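Local coordinates for protein putative creatinine amidohydrolase (Bacteroides fragilis, PDB 3LUB) that probably hydrolyses carbon-nitrogen bonds of linear amides, as a zinc-dependent member of the creatininase superfamily, at residues F[26-31]-F[121-126]; F[32-35]-F[41-44]; F[47-52]-F[173-178]; F[148-153]-F[233-238]; F[159-162]-F[166-169]. All coordinates share one frame; numbering follows the deposited sequence.

Contact 1: F[26-31]-F[121-126]; sequences LPWGAT and GGNNFK. With EDO (1,2-ethanediol), chain B.
W28, F125 and N123 meet at the carboxyl ends of two neighbouring strands, 23-28 and 113-118, of the parallel sheet, where the loops of an alpha/beta fold of the creatininase family gather round the metal site. F125 CE1 and CZ lie over one face of the indole: CZ comes within 3.6 Å of W28 CD2, while CE1 sits above the ring towards its rim. The two ring planes are inclined at 58°, an oblique pair, and aromatic residues suit this buried place because they fill it with broad apolar surface. With chi1 at -161°, W28 swings its indole away from its own N and towards the loop 121-126; its NE1 bonds to the carbonyl of F74. N123 OD1 accepts from A76 N and from Q95 NE2, so both ends of the amide are engaged and its rotation is fixed. An asparagine fits because it donates and accepts at once, and its side chain lies close to that of the zinc ligand H120. N123 ND2 lies 3.4 Å from W28 CD1 and donates to G29 O over 3.1 Å, nearly straight at 169°, with the oxygen lying in the amide plane.

Contact 2: F[32-35]-F[41-44]; sequences EPHN and LTDC. With ZN (zinc ion), chain C; ZN (zinc ion), chain D.
D43 grips two metals with one carboxylate: OD1 binds the chain D zinc at 1.9 Å, and D43 OD2 binds the chain C zinc at 2.1 Å. The segment 32-35 supplies one further ligand to each ion. H34 NE2 reaches the chain D zinc at 2.2 Å, and E32 OE1 holds the chain C zinc at the same distance; E32 can do so from the neighbouring loop because its chain runs extended, with CG anti to the backbone N (chi1 -172°). The carboxylates of E32 and D43 stand at 74° to each other. Their facing oxygens are held close by the chain C zinc, as H34 NE2 and D43 OD1 are by the chain D zinc, and the charge of each ion probably offsets the repulsion of the lone pairs. A second shell sets the imidazole. H34 ND1 donates to E32 O over 2.7 Å; the oxygen lies in the imidazole plane, while ND1 stands above the carbonyl plane, and NE2 is left to the metal. T42 CB sits over the centre of one face of that ring, 3.8 Å from its centroid, a CH-pi contact made by a small branched residue in the first turn of helix 42-62. The other oxygen of E32 bonds to Q81 NE2. H120 completes the protein ligands of the chain C zinc and E168 those of the chain D zinc, and a water lies between the ions: a carboxylate-bridged dinuclear zinc centre, as in creatininase.

Contact 3: F[47-52]-F[173-178]; sequences PHDIAV and MHYHPE
Helix 42-62 passes the carboxyl end of helix 166-175, with D49 and Y175 the nearest pair of CA atoms at 7.3 Å and H176 the first residue to leave the helical path. D49 lays its CB over the middle of the Y175 ring, 3.7 Å from the centroid and almost on the normal, a CH-pi contact. H174 CD2 lies over the opposite face, so the phenol is held between two side chains. At its far end the ring passes I50, whose CG1 comes to 4.0 Å from Y175 CE2, and the hydroxyl bonds to E53 OE2. This is helix-to-helix packing beside the parallel sheet of the alpha/beta fold, with helix 226-249 adding V233 against the tyrosine and I236 against I50. An aspartate suits this partly exposed place, since its methylene can face the ring while its carboxylate, turned opposite the carbonyl carbon (chi1 -70°), reaches H176. D49 OD2 receives a weak bond from H176 NE2, short at 2.7 Å but bent to 122°. A water bridges the same OD2 to Y175 O. D49 OD1 accepts from H48 ND1, and H176 ND1 donates to the syn side of E178 OE2 at 3.0 Å.

Contact 4: F[148-153]-F[233-238]; sequences EVVSPK and VKPIVE
The loop that leaves strand 140-145 of the parallel sheet folds back over helix 226-249, and V149 and V150 are the two residues with which it rests on that helix. The chains come close here: the CA atoms of V149 and I236 are 5.7 Å apart, a closeness that suits short, branched side chains. V150 meets two successive helix residues with a single methyl. Its CG2 lies 3.9 Å from P235 CB and, on the next residue, 3.8 Å from I236 CG1. That methyl is anti to the carbonyl carbon while CG1 is anti to the backbone N (chi1 178°), the rotation that turns CG2 to the helix. I236 answers with both of its branches: CG1 takes V150, and CG2 takes V149, whose CB is 4.1 Å from I236 CG2. V149 also brings its CG1 methyl to 3.9 Å from I236 O, against the helix backbone. An isoleucine suits this place because its two arms can serve neighbouring valines at once, while its CG2 also touches I50 of helix 42-62. P235 offers a compact apolar ring, and Y155 touches both it and V150. V150 O also bonds to Y232 OH. Across the two segments no hydrogen bond forms. A calcium ion lies about 9 Å from the side chain of V149, and the zinc site is farther, about 13 Å from the side chain of I236. The arrangement is apolar loop-on-helix packing at the flank of an alpha/beta domain.

Contact 5: F[159-162]-F[166-169]; sequences EIDD and ESET. With ZN (zinc ion), chain D.
S167 holds the carboxylate of D161 with two donors. Its hydroxyl donates to D161 OD2 over 2.7 Å, and its backbone N reaches the same oxygen at 3.1 Å; both come to the syn side but from opposite faces of the carboxylate plane. A weak third bond, 3.5 Å long, joins S167 N to D161 OD1. Serine suits the place because its short side chain, with OG set between the backbone N and the carbonyl carbon (chi1 50°), can turn back on a group already bonded to its own amide. The D161 side chain extends away from its own N-H (chi1 -175°), which carries the acid over to the start of helix 166-175, where its negative charge probably interacts well with the amides of the first turn. Waters extend the grip: one donates to D161 OD1 at 2.6 Å and accepts from E168 N, while another links I160 O to E166 N. Farther out, E166 forms a salt bridge with K228, and E168 OE1 accepts from A164 N. The neighbouring E168 OE2 binds the chain D zinc at 1.9 Å. The whole is a carboxylate clasping the N-terminal turn of a helix that delivers a ligand to the dinuclear zinc site.

How the contacts relate
Contacts 1, 2 and 5 are buried, whereas contacts 3 and 4 are partly buried. Contacts 2 and 5 share the chain D zinc and its water, but contact 2 is metal coordination, whereas contact 5 is a carboxylate hydrogen-bonded to the first turn of the helix that brings E168. Contact 1 lies against contact 2, A30 packing on D43, and combines aromatic surface with one nearly straight hydrogen bond from an asparagine side chain. Helix 42-62 serves contacts 2 and 3, and helix 166-175 serves contacts 3 and 5, joining the site to the helical layer. There contact 3 mixes polar and aromatic groups, and it touches contact 4, which is purely apolar, through I50 on I236.

Contact 1: F[26-31]-F[121-126]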
# COMPACT_ATOMS: atom_id res chain seq x y z
N LEU F 26 -23.43 10.60 3.54
CA LEU F 26 -22.49 10.68 2.45
C LEU F 26 -23.10 10.10 1.18
O LEU F 26 -23.20 8.88 1.04
CB LEU F 26 -21.19 9.95 2.83
CG LEU F 26 -20.01 9.97 1.86
CD1 LEU F 26 -19.54 11.41 1.66
CD2 LEU F 26 -18.88 9.06 2.40
N PRO F 27 -23.53 10.97 0.24
CA PRO F 27 -23.94 10.45 -1.04
C PRO F 27 -22.70 9.98 -1.84
O PRO F 27 -21.65 10.64 -1.85
CB PRO F 27 -24.68 11.63 -1.71
CG PRO F 27 -24.79 12.69 -0.66
CD PRO F 27 -23.66 12.43 0.29
N TRP F 28 -22.80 8.80 -2.45
CA TRP F 28 -21.68 8.24 -3.17
C TRP F 28 -22.19 7.73 -4.49
O TRP F 28 -23.08 6.83 -4.57
CB TRP F 28 -21.03 7.13 -2.35
CG TRP F 28 -19.67 6.81 -2.77
CD1 TRP F 28 -19.24 6.57 -4.04
CD2 TRP F 28 -18.51 6.69 -1.93
NE1 TRP F 28 -17.91 6.29 -4.05
CE2 TRP F 28 -17.43 6.34 -2.77
CE3 TRP F 28 -18.30 6.81 -0.55
CZ2 TRP F 28 -16.13 6.13 -2.29
CZ3 TRP F 28 -17.03 6.60 -0.07
CH2 TRP F 28 -15.95 6.27 -0.94
N GLY F 29 -21.64 8.35 -5.53
CA GLY F 29 -22.06 8.14 -6.89
C GLY F 29 -21.03 7.50 -7.81
O GLY F 29 -20.36 6.55 -7.45
N ALA F 30 -20.99 8.02 -9.02
CA ALA F 30 -20.15 7.53 -10.10
C ALA F 30 -20.14 8.61 -11.17
O ALA F 30 -21.05 9.44 -11.20
CB ALA F 30 -20.71 6.19 -10.69
N THR F 31 -19.12 8.57 -12.02
CA THR F 31 -19.00 9.37 -13.24
C THR F 31 -19.09 8.36 -14.42
O THR F 31 -18.14 7.62 -14.74
CB THR F 31 -17.70 10.20 -13.20
OG1 THR F 31 -17.65 10.94 -11.95
CG2 THR F 31 -17.55 11.17 -14.41
N GLY F 121 -25.04 0.95 -8.12
CA GLY F 121 -25.07 -0.44 -7.67
C GLY F 121 -23.74 -1.19 -7.75
O GLY F 121 -23.56 -2.20 -7.09
N GLY F 122 -22.80 -0.67 -8.55
CA GLY F 122 -21.42 -1.14 -8.63
C GLY F 122 -20.60 -0.87 -7.40
O GLY F 122 -19.60 -1.55 -7.20
N ASN F 123 -21.01 0.09 -6.58
CA ASN F 123 -20.36 0.35 -5.30
C ASN F 123 -20.78 -0.66 -4.22
O ASN F 123 -21.95 -0.99 -4.07
CB ASN F 123 -20.65 1.78 -4.80
CG ASN F 123 -20.19 2.86 -5.77
OD1 ASN F 123 -19.23 2.67 -6.55
ND2 ASN F 123 -20.85 4.03 -5.70
N ASN F 124 -19.80 -1.14 -3.48
CA ASN F 124 -19.97 -2.12 -2.41
C ASN F 124 -19.12 -1.67 -1.22
O ASN F 124 -17.93 -1.49 -1.37
CB ASN F 124 -19.54 -3.51 -2.90
CG ASN F 124 -20.49 -4.08 -3.97
OD1 ASN F 124 -21.66 -4.33 -3.69
ND2 ASN F 124 -19.97 -4.30 -5.19
N PHE F 125 -19.76 -1.46 -0.07
CA PHE F 125 -19.13 -0.86 1.08
C PHE F 125 -19.03 -1.76 2.30
O PHE F 125 -18.54 -1.30 3.33
CB PHE F 125 -19.90 0.42 1.49
CG PHE F 125 -19.90 1.47 0.42
CD1 PHE F 125 -18.76 2.23 0.19
CD2 PHE F 125 -21.02 1.67 -0.39
CE1 PHE F 125 -18.73 3.19 -0.84
CE2 PHE F 125 -20.98 2.62 -1.42
CZ PHE F 125 -19.82 3.37 -1.63
N LYS F 126 -19.50 -3.00 2.22
CA LYS F 126 -19.55 -3.86 3.40
C LYS F 126 -18.18 -4.18 3.95
O LYS F 126 -17.98 -4.15 5.17
CB LYS F 126 -20.33 -5.17 3.12
CG LYS F 126 -21.81 -4.99 2.87
CD LYS F 126 -22.49 -6.31 2.62
CE LYS F 126 -24.00 -6.17 2.49
NZ LYS F 126 -24.57 -7.54 2.56
C1 EDO B . -14.42 12.40 -11.16
O1 EDO B . -15.68 12.84 -11.67
C2 EDO B . -13.57 13.64 -10.86
O2 EDO B . -13.15 14.26 -12.09

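Contact 2: F[32-35]-F[41-44]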
# COMPACT_ATOMS: atom_id res chain seq x y z
N GLU F 32 -20.26 8.32 -15.05
CA GLU F 32 -20.71 7.14 -15.78
C GLU F 32 -21.77 7.52 -16.80
O GLU F 32 -22.76 8.13 -16.45
CB GLU F 32 -21.32 6.12 -14.81
CG GLU F 32 -21.67 4.77 -15.42
CD GLU F 32 -22.46 3.88 -14.50
OE1 GLU F 32 -23.17 4.43 -13.62
OE2 GLU F 32 -22.40 2.63 -14.65
N PRO F 33 -21.56 7.13 -18.07
CA PRO F 33 -22.60 7.34 -19.07
C PRO F 33 -23.91 6.58 -18.68
O PRO F 33 -23.85 5.47 -18.17
CB PRO F 33 -22.01 6.74 -20.34
CG PRO F 33 -20.55 6.56 -20.08
CD PRO F 33 -20.37 6.47 -18.62
N HIS F 34 -25.04 7.25 -18.91
CA HIS F 34 -26.37 6.75 -18.60
C HIS F 34 -27.26 6.80 -19.83
O HIS F 34 -27.99 7.77 -20.02
CB HIS F 34 -26.97 7.63 -17.50
CG HIS F 34 -26.56 7.19 -16.14
ND1 HIS F 34 -25.27 7.34 -15.66
CD2 HIS F 34 -27.25 6.53 -15.18
CE1 HIS F 34 -25.20 6.84 -14.44
NE2 HIS F 34 -26.39 6.34 -14.13
N ASN F 35 -27.20 5.77 -20.67
CA ASN F 35 -27.83 5.84 -21.98
C ASN F 35 -27.29 7.10 -22.67
O ASN F 35 -26.22 7.57 -22.33
CB ASN F 35 -29.34 5.86 -21.79
CG ASN F 35 -30.12 5.47 -23.03
OD1 ASN F 35 -29.92 6.04 -24.10
ND2 ASN F 35 -31.06 4.53 -22.88
N LEU F 41 -23.29 12.46 -14.16
CA LEU F 41 -23.33 12.47 -12.68
C LEU F 41 -24.65 12.07 -12.05
O LEU F 41 -24.85 12.33 -10.89
CB LEU F 41 -22.90 13.85 -12.17
CG LEU F 41 -21.42 14.23 -12.37
CD1 LEU F 41 -21.16 15.59 -11.73
CD2 LEU F 41 -20.52 13.21 -11.69
N THR F 42 -25.53 11.42 -12.80
CA THR F 42 -26.82 10.88 -12.29
C THR F 42 -26.69 10.17 -10.95
O THR F 42 -27.48 10.39 -10.06
CB THR F 42 -27.48 9.92 -13.33
OG1 THR F 42 -27.74 10.64 -14.56
CG2 THR F 42 -28.78 9.26 -12.80
N ASP F 43 -25.67 9.33 -10.79
CA ASP F 43 -25.51 8.54 -9.55
C ASP F 43 -25.05 9.34 -8.35
O ASP F 43 -25.11 8.85 -7.24
CB ASP F 43 -24.56 7.36 -9.76
CG ASP F 43 -25.10 6.34 -10.73
OD1 ASP F 43 -26.30 6.44 -11.13
OD2 ASP F 43 -24.33 5.43 -11.08
N CYS F 44 -24.60 10.57 -8.57
CA CYS F 44 -24.30 11.53 -7.51
C CYS F 44 -25.51 12.41 -7.20
O CYS F 44 -25.84 12.66 -6.04
CB CYS F 44 -23.17 12.47 -7.92
SG CYS F 44 -21.46 11.78 -8.02
ZN ZN C . -24.40 3.55 -11.95
ZN ZN D . -27.29 5.40 -12.39
O HOH W 1 -26.83 3.36 -12.36

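Contact 3: F[47-52]-F[173-178]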
# COMPACT_ATOMS: atom_id res chain seq x y z
N PRO F 47 -28.93 10.52 -5.27
CA PRO F 47 -28.85 10.39 -3.80
C PRO F 47 -28.65 11.67 -3.02
O PRO F 47 -29.09 11.77 -1.90
CB PRO F 47 -27.64 9.46 -3.61
CG PRO F 47 -26.89 9.47 -4.89
CD PRO F 47 -27.88 9.74 -5.95
N HIS F 48 -27.96 12.65 -3.60
CA HIS F 48 -27.81 13.95 -2.94
C HIS F 48 -29.20 14.58 -2.73
O HIS F 48 -29.56 14.98 -1.63
CB HIS F 48 -26.94 14.90 -3.77
CG HIS F 48 -26.88 16.27 -3.18
ND1 HIS F 48 -27.75 17.28 -3.55
CD2 HIS F 48 -26.11 16.79 -2.20
CE1 HIS F 48 -27.48 18.37 -2.85
NE2 HIS F 48 -26.50 18.09 -2.01
N ASP F 49 -29.98 14.67 -3.81
CA ASP F 49 -31.33 15.28 -3.74
C ASP F 49 -32.30 14.52 -2.82
O ASP F 49 -32.99 15.13 -1.98
CB ASP F 49 -31.90 15.43 -5.15
CG ASP F 49 -31.18 16.51 -5.96
OD1 ASP F 49 -30.20 17.11 -5.42
OD2 ASP F 49 -31.56 16.73 -7.13
N ILE F 50 -32.31 13.18 -2.89
CA ILE F 50 -33.09 12.37 -1.94
C ILE F 50 -32.66 12.61 -0.49
O ILE F 50 -33.50 12.81 0.39
CB ILE F 50 -33.01 10.86 -2.28
CG1 ILE F 50 -33.71 10.59 -3.62
CG2 ILE F 50 -33.57 10.01 -1.13
CD1 ILE F 50 -33.37 9.29 -4.24
N ALA F 51 -31.36 12.58 -0.23
CA ALA F 51 -30.86 12.71 1.14
C ALA F 51 -31.15 14.08 1.74
O ALA F 51 -31.49 14.18 2.93
CB ALA F 51 -29.34 12.39 1.20
N VAL F 52 -31.03 15.13 0.94
CA VAL F 52 -31.38 16.50 1.40
C VAL F 52 -32.88 16.58 1.74
O VAL F 52 -33.25 17.08 2.82
CB VAL F 52 -30.94 17.58 0.38
CG1 VAL F 52 -31.61 18.96 0.66
CG2 VAL F 52 -29.46 17.73 0.41
N MSE F 173 -36.14 13.38 -14.06
CA MSE F 173 -37.13 14.30 -14.63
C MSE F 173 -37.82 15.08 -13.55
O MSE F 173 -38.13 16.26 -13.73
CB MSE F 173 -38.14 13.57 -15.51
CG MSE F 173 -37.59 13.15 -16.86
SE MSE F 173 -38.79 11.91 -17.78
CE MSE F 173 -40.15 13.22 -18.65
N HIS F 174 -38.04 14.43 -12.41
CA HIS F 174 -38.64 15.09 -11.25
C HIS F 174 -37.73 16.12 -10.62
O HIS F 174 -38.08 17.29 -10.50
CB HIS F 174 -39.05 14.04 -10.23
CG HIS F 174 -39.42 14.58 -8.90
ND1 HIS F 174 -40.47 15.44 -8.71
CD2 HIS F 174 -38.92 14.33 -7.67
CE1 HIS F 174 -40.58 15.73 -7.43
NE2 HIS F 174 -39.65 15.07 -6.77
N TYR F 175 -36.53 15.70 -10.25
CA TYR F 175 -35.60 16.57 -9.55
C TYR F 175 -34.90 17.58 -10.45
O TYR F 175 -34.72 18.69 -10.04
CB TYR F 175 -34.52 15.73 -8.83
CG TYR F 175 -34.97 15.14 -7.51
CD1 TYR F 175 -35.43 15.95 -6.48
CD2 TYR F 175 -34.91 13.78 -7.29
CE1 TYR F 175 -35.83 15.40 -5.27
CE2 TYR F 175 -35.31 13.23 -6.10
CZ TYR F 175 -35.75 14.05 -5.09
OH TYR F 175 -36.13 13.47 -3.91
N HIS F 176 -34.47 17.17 -11.65
CA HIS F 176 -33.77 18.09 -12.55
C HIS F 176 -34.23 17.94 -13.99
O HIS F 176 -33.51 17.45 -14.83
CB HIS F 176 -32.25 17.88 -12.47
CG HIS F 176 -31.67 18.26 -11.15
ND1 HIS F 176 -31.35 19.56 -10.83
CD2 HIS F 176 -31.38 17.52 -10.05
CE1 HIS F 176 -30.87 19.60 -9.60
NE2 HIS F 176 -30.91 18.38 -9.10
N PRO F 177 -35.45 18.38 -14.28
CA PRO F 177 -35.97 18.28 -15.64
C PRO F 177 -35.12 18.93 -16.75
O PRO F 177 -35.17 18.50 -17.90
CB PRO F 177 -37.36 18.95 -15.55
CG PRO F 177 -37.38 19.68 -14.25
CD PRO F 177 -36.41 18.98 -13.34
N GLU F 178 -34.38 19.98 -16.39
CA GLU F 178 -33.49 20.68 -17.29
C GLU F 178 -32.25 19.85 -17.70
O GLU F 178 -31.54 20.25 -18.60
CB GLU F 178 -33.04 22.00 -16.64
CG GLU F 178 -31.93 21.94 -15.57
CD GLU F 178 -32.41 21.47 -14.20
OE1 GLU F 178 -33.64 21.26 -14.01
OE2 GLU F 178 -31.54 21.30 -13.31
O HOH W 2 -33.55 19.19 -7.11

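Contact 4: F[148-153]-F[233-238]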
# COMPACT_ATOMS: atom_id res chain seq x y z
N GLU F 148 -32.95 0.89 -3.50
CA GLU F 148 -33.36 -0.32 -2.81
C GLU F 148 -34.16 -0.05 -1.55
O GLU F 148 -34.68 -0.99 -0.93
CB GLU F 148 -32.13 -1.15 -2.45
CG GLU F 148 -31.63 -1.92 -3.63
CD GLU F 148 -30.28 -2.56 -3.40
OE1 GLU F 148 -29.68 -2.40 -2.30
OE2 GLU F 148 -29.80 -3.20 -4.38
N VAL F 149 -34.31 1.21 -1.17
CA VAL F 149 -35.06 1.55 0.04
C VAL F 149 -36.53 1.15 -0.16
O VAL F 149 -37.17 0.62 0.76
CB VAL F 149 -34.83 3.03 0.43
CG1 VAL F 149 -35.80 3.52 1.53
CG2 VAL F 149 -33.32 3.24 0.83
N VAL F 150 -37.04 1.39 -1.38
CA VAL F 150 -38.36 0.94 -1.84
C VAL F 150 -38.14 0.31 -3.20
O VAL F 150 -37.42 0.87 -4.02
CB VAL F 150 -39.31 2.13 -2.00
CG1 VAL F 150 -40.66 1.66 -2.53
CG2 VAL F 150 -39.49 2.85 -0.66
N SER F 151 -38.74 -0.86 -3.44
CA SER F 151 -38.64 -1.53 -4.76
C SER F 151 -39.35 -0.71 -5.84
O SER F 151 -40.45 -0.21 -5.61
CB SER F 151 -39.28 -2.94 -4.71
OG SER F 151 -39.08 -3.65 -5.93
N PRO F 152 -38.75 -0.59 -7.03
CA PRO F 152 -39.35 0.15 -8.13
C PRO F 152 -40.52 -0.58 -8.74
O PRO F 152 -41.40 0.04 -9.38
CB PRO F 152 -38.21 0.27 -9.15
CG PRO F 152 -37.27 -0.88 -8.86
CD PRO F 152 -37.44 -1.18 -7.38
N LYS F 153 -40.53 -1.89 -8.55
CA LYS F 153 -41.64 -2.71 -9.02
C LYS F 153 -42.98 -2.16 -8.46
O LYS F 153 -43.12 -1.86 -7.27
CB LYS F 153 -41.37 -4.18 -8.70
CG LYS F 153 -40.11 -4.72 -9.46
CD LYS F 153 -39.48 -5.93 -8.76
CE LYS F 153 -40.31 -7.23 -8.93
NZ LYS F 153 -39.67 -8.42 -8.26
N VAL F 233 -40.23 8.60 -5.15
CA VAL F 233 -39.28 9.12 -4.14
C VAL F 233 -39.97 9.44 -2.85
O VAL F 233 -39.32 9.38 -1.80
CB VAL F 233 -38.38 10.32 -4.63
CG1 VAL F 233 -37.56 9.91 -5.88
CG2 VAL F 233 -39.16 11.62 -4.84
N LYS F 234 -41.27 9.73 -2.88
CA LYS F 234 -42.00 10.03 -1.64
C LYS F 234 -41.78 8.98 -0.53
O LYS F 234 -41.31 9.34 0.55
CB LYS F 234 -43.50 10.28 -1.87
CG LYS F 234 -44.13 11.12 -0.75
CD LYS F 234 -45.69 11.07 -0.79
CE LYS F 234 -46.28 11.83 0.41
NZ LYS F 234 -47.77 11.91 0.35
N PRO F 235 -42.09 7.70 -0.80
CA PRO F 235 -41.80 6.69 0.24
C PRO F 235 -40.31 6.48 0.60
O PRO F 235 -39.98 6.18 1.77
CB PRO F 235 -42.39 5.40 -0.37
CG PRO F 235 -42.39 5.64 -1.84
CD PRO F 235 -42.70 7.08 -1.99
N ILE F 236 -39.42 6.62 -0.39
CA ILE F 236 -37.95 6.50 -0.18
C ILE F 236 -37.54 7.56 0.85
O ILE F 236 -36.91 7.27 1.88
CB ILE F 236 -37.16 6.64 -1.56
CG1 ILE F 236 -37.50 5.49 -2.52
CG2 ILE F 236 -35.63 6.68 -1.35
CD1 ILE F 236 -37.00 5.68 -3.98
N VAL F 237 -37.96 8.79 0.58
CA VAL F 237 -37.65 9.94 1.45
C VAL F 237 -38.15 9.77 2.86
O VAL F 237 -37.43 10.05 3.83
CB VAL F 237 -38.17 11.26 0.82
CG1 VAL F 237 -38.26 12.36 1.91
CG2 VAL F 237 -37.22 11.66 -0.37
N GLU F 238 -39.37 9.25 2.98
CA GLU F 238 -39.99 9.05 4.29
C GLU F 238 -39.31 7.93 5.10
O GLU F 238 -39.07 8.07 6.32
CB GLU F 238 -41.51 8.77 4.09
CG GLU F 238 -42.33 8.92 5.39
CD GLU F 238 -42.10 7.78 6.36
OE1 GLU F 238 -41.99 6.62 5.89
OE2 GLU F 238 -41.99 8.04 7.58

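Contact 5: F[159-162]-F[166-169]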
# COMPACT_ATOMS: atom_id res chain seq x y z
N GLU F 159 -40.03 -3.62 -17.58
CA GLU F 159 -39.67 -4.77 -16.74
C GLU F 159 -38.16 -4.83 -16.55
O GLU F 159 -37.70 -5.05 -15.43
CB GLU F 159 -40.24 -6.07 -17.30
CG GLU F 159 -41.18 -6.81 -16.30
CD GLU F 159 -42.30 -7.57 -17.00
OE1 GLU F 159 -42.06 -8.05 -18.14
OE2 GLU F 159 -43.43 -7.66 -16.44
N ILE F 160 -37.40 -4.60 -17.63
CA ILE F 160 -35.96 -4.41 -17.52
C ILE F 160 -35.68 -2.92 -17.23
O ILE F 160 -36.12 -2.02 -17.97
CB ILE F 160 -35.16 -4.92 -18.78
CG1 ILE F 160 -35.42 -6.43 -19.02
CG2 ILE F 160 -33.66 -4.68 -18.59
CD1 ILE F 160 -34.87 -6.99 -20.35
N ASP F 161 -34.97 -2.68 -16.14
CA ASP F 161 -34.74 -1.33 -15.64
C ASP F 161 -33.58 -1.39 -14.65
O ASP F 161 -33.80 -1.26 -13.45
CB ASP F 161 -36.04 -0.81 -14.98
CG ASP F 161 -35.96 0.66 -14.51
OD1 ASP F 161 -34.95 1.36 -14.76
OD2 ASP F 161 -36.93 1.10 -13.85
N ASP F 162 -32.37 -1.61 -15.18
CA ASP F 162 -31.16 -1.72 -14.35
C ASP F 162 -30.28 -0.46 -14.38
O ASP F 162 -29.66 -0.14 -13.38
CB ASP F 162 -30.30 -2.92 -14.77
CG ASP F 162 -30.99 -4.27 -14.54
OD1 ASP F 162 -31.74 -4.40 -13.54
OD2 ASP F 162 -30.76 -5.19 -15.36
N GLU F 166 -36.22 3.41 -16.77
CA GLU F 166 -37.41 4.20 -16.54
C GLU F 166 -37.37 4.87 -15.21
O GLU F 166 -37.72 6.03 -15.11
CB GLU F 166 -38.69 3.35 -16.68
CG GLU F 166 -39.98 4.19 -16.79
CD GLU F 166 -41.23 3.33 -16.93
OE1 GLU F 166 -41.21 2.38 -17.73
OE2 GLU F 166 -42.22 3.61 -16.22
N SER F 167 -36.95 4.15 -14.19
CA SER F 167 -36.92 4.67 -12.84
C SER F 167 -35.90 5.80 -12.63
O SER F 167 -36.23 6.84 -12.02
CB SER F 167 -36.60 3.52 -11.86
OG SER F 167 -35.46 2.79 -12.29
N GLU F 168 -34.66 5.59 -13.08
CA GLU F 168 -33.64 6.63 -12.94
C GLU F 168 -34.03 7.84 -13.78
O GLU F 168 -33.80 8.99 -13.37
CB GLU F 168 -32.25 6.13 -13.37
CG GLU F 168 -31.37 5.68 -12.21
CD GLU F 168 -29.91 5.45 -12.59
OE1 GLU F 168 -29.64 5.03 -13.73
OE2 GLU F 168 -29.04 5.62 -11.69
N THR F 169 -34.56 7.61 -14.98
CA THR F 169 -34.97 8.73 -15.84
C THR F 169 -36.11 9.51 -15.20
O THR F 169 -36.08 10.73 -15.20
CB THR F 169 -35.38 8.30 -17.25
OG1 THR F 169 -34.32 7.54 -17.84
CG2 THR F 169 -35.64 9.50 -18.09
ZN ZN D . -27.29 5.40 -12.39
O HOH W 3 -36.48 0.87 -17.93
O HOH W 4 -33.06 2.98 -14.10
O HOH W 1 -26.83 3.36 -12.36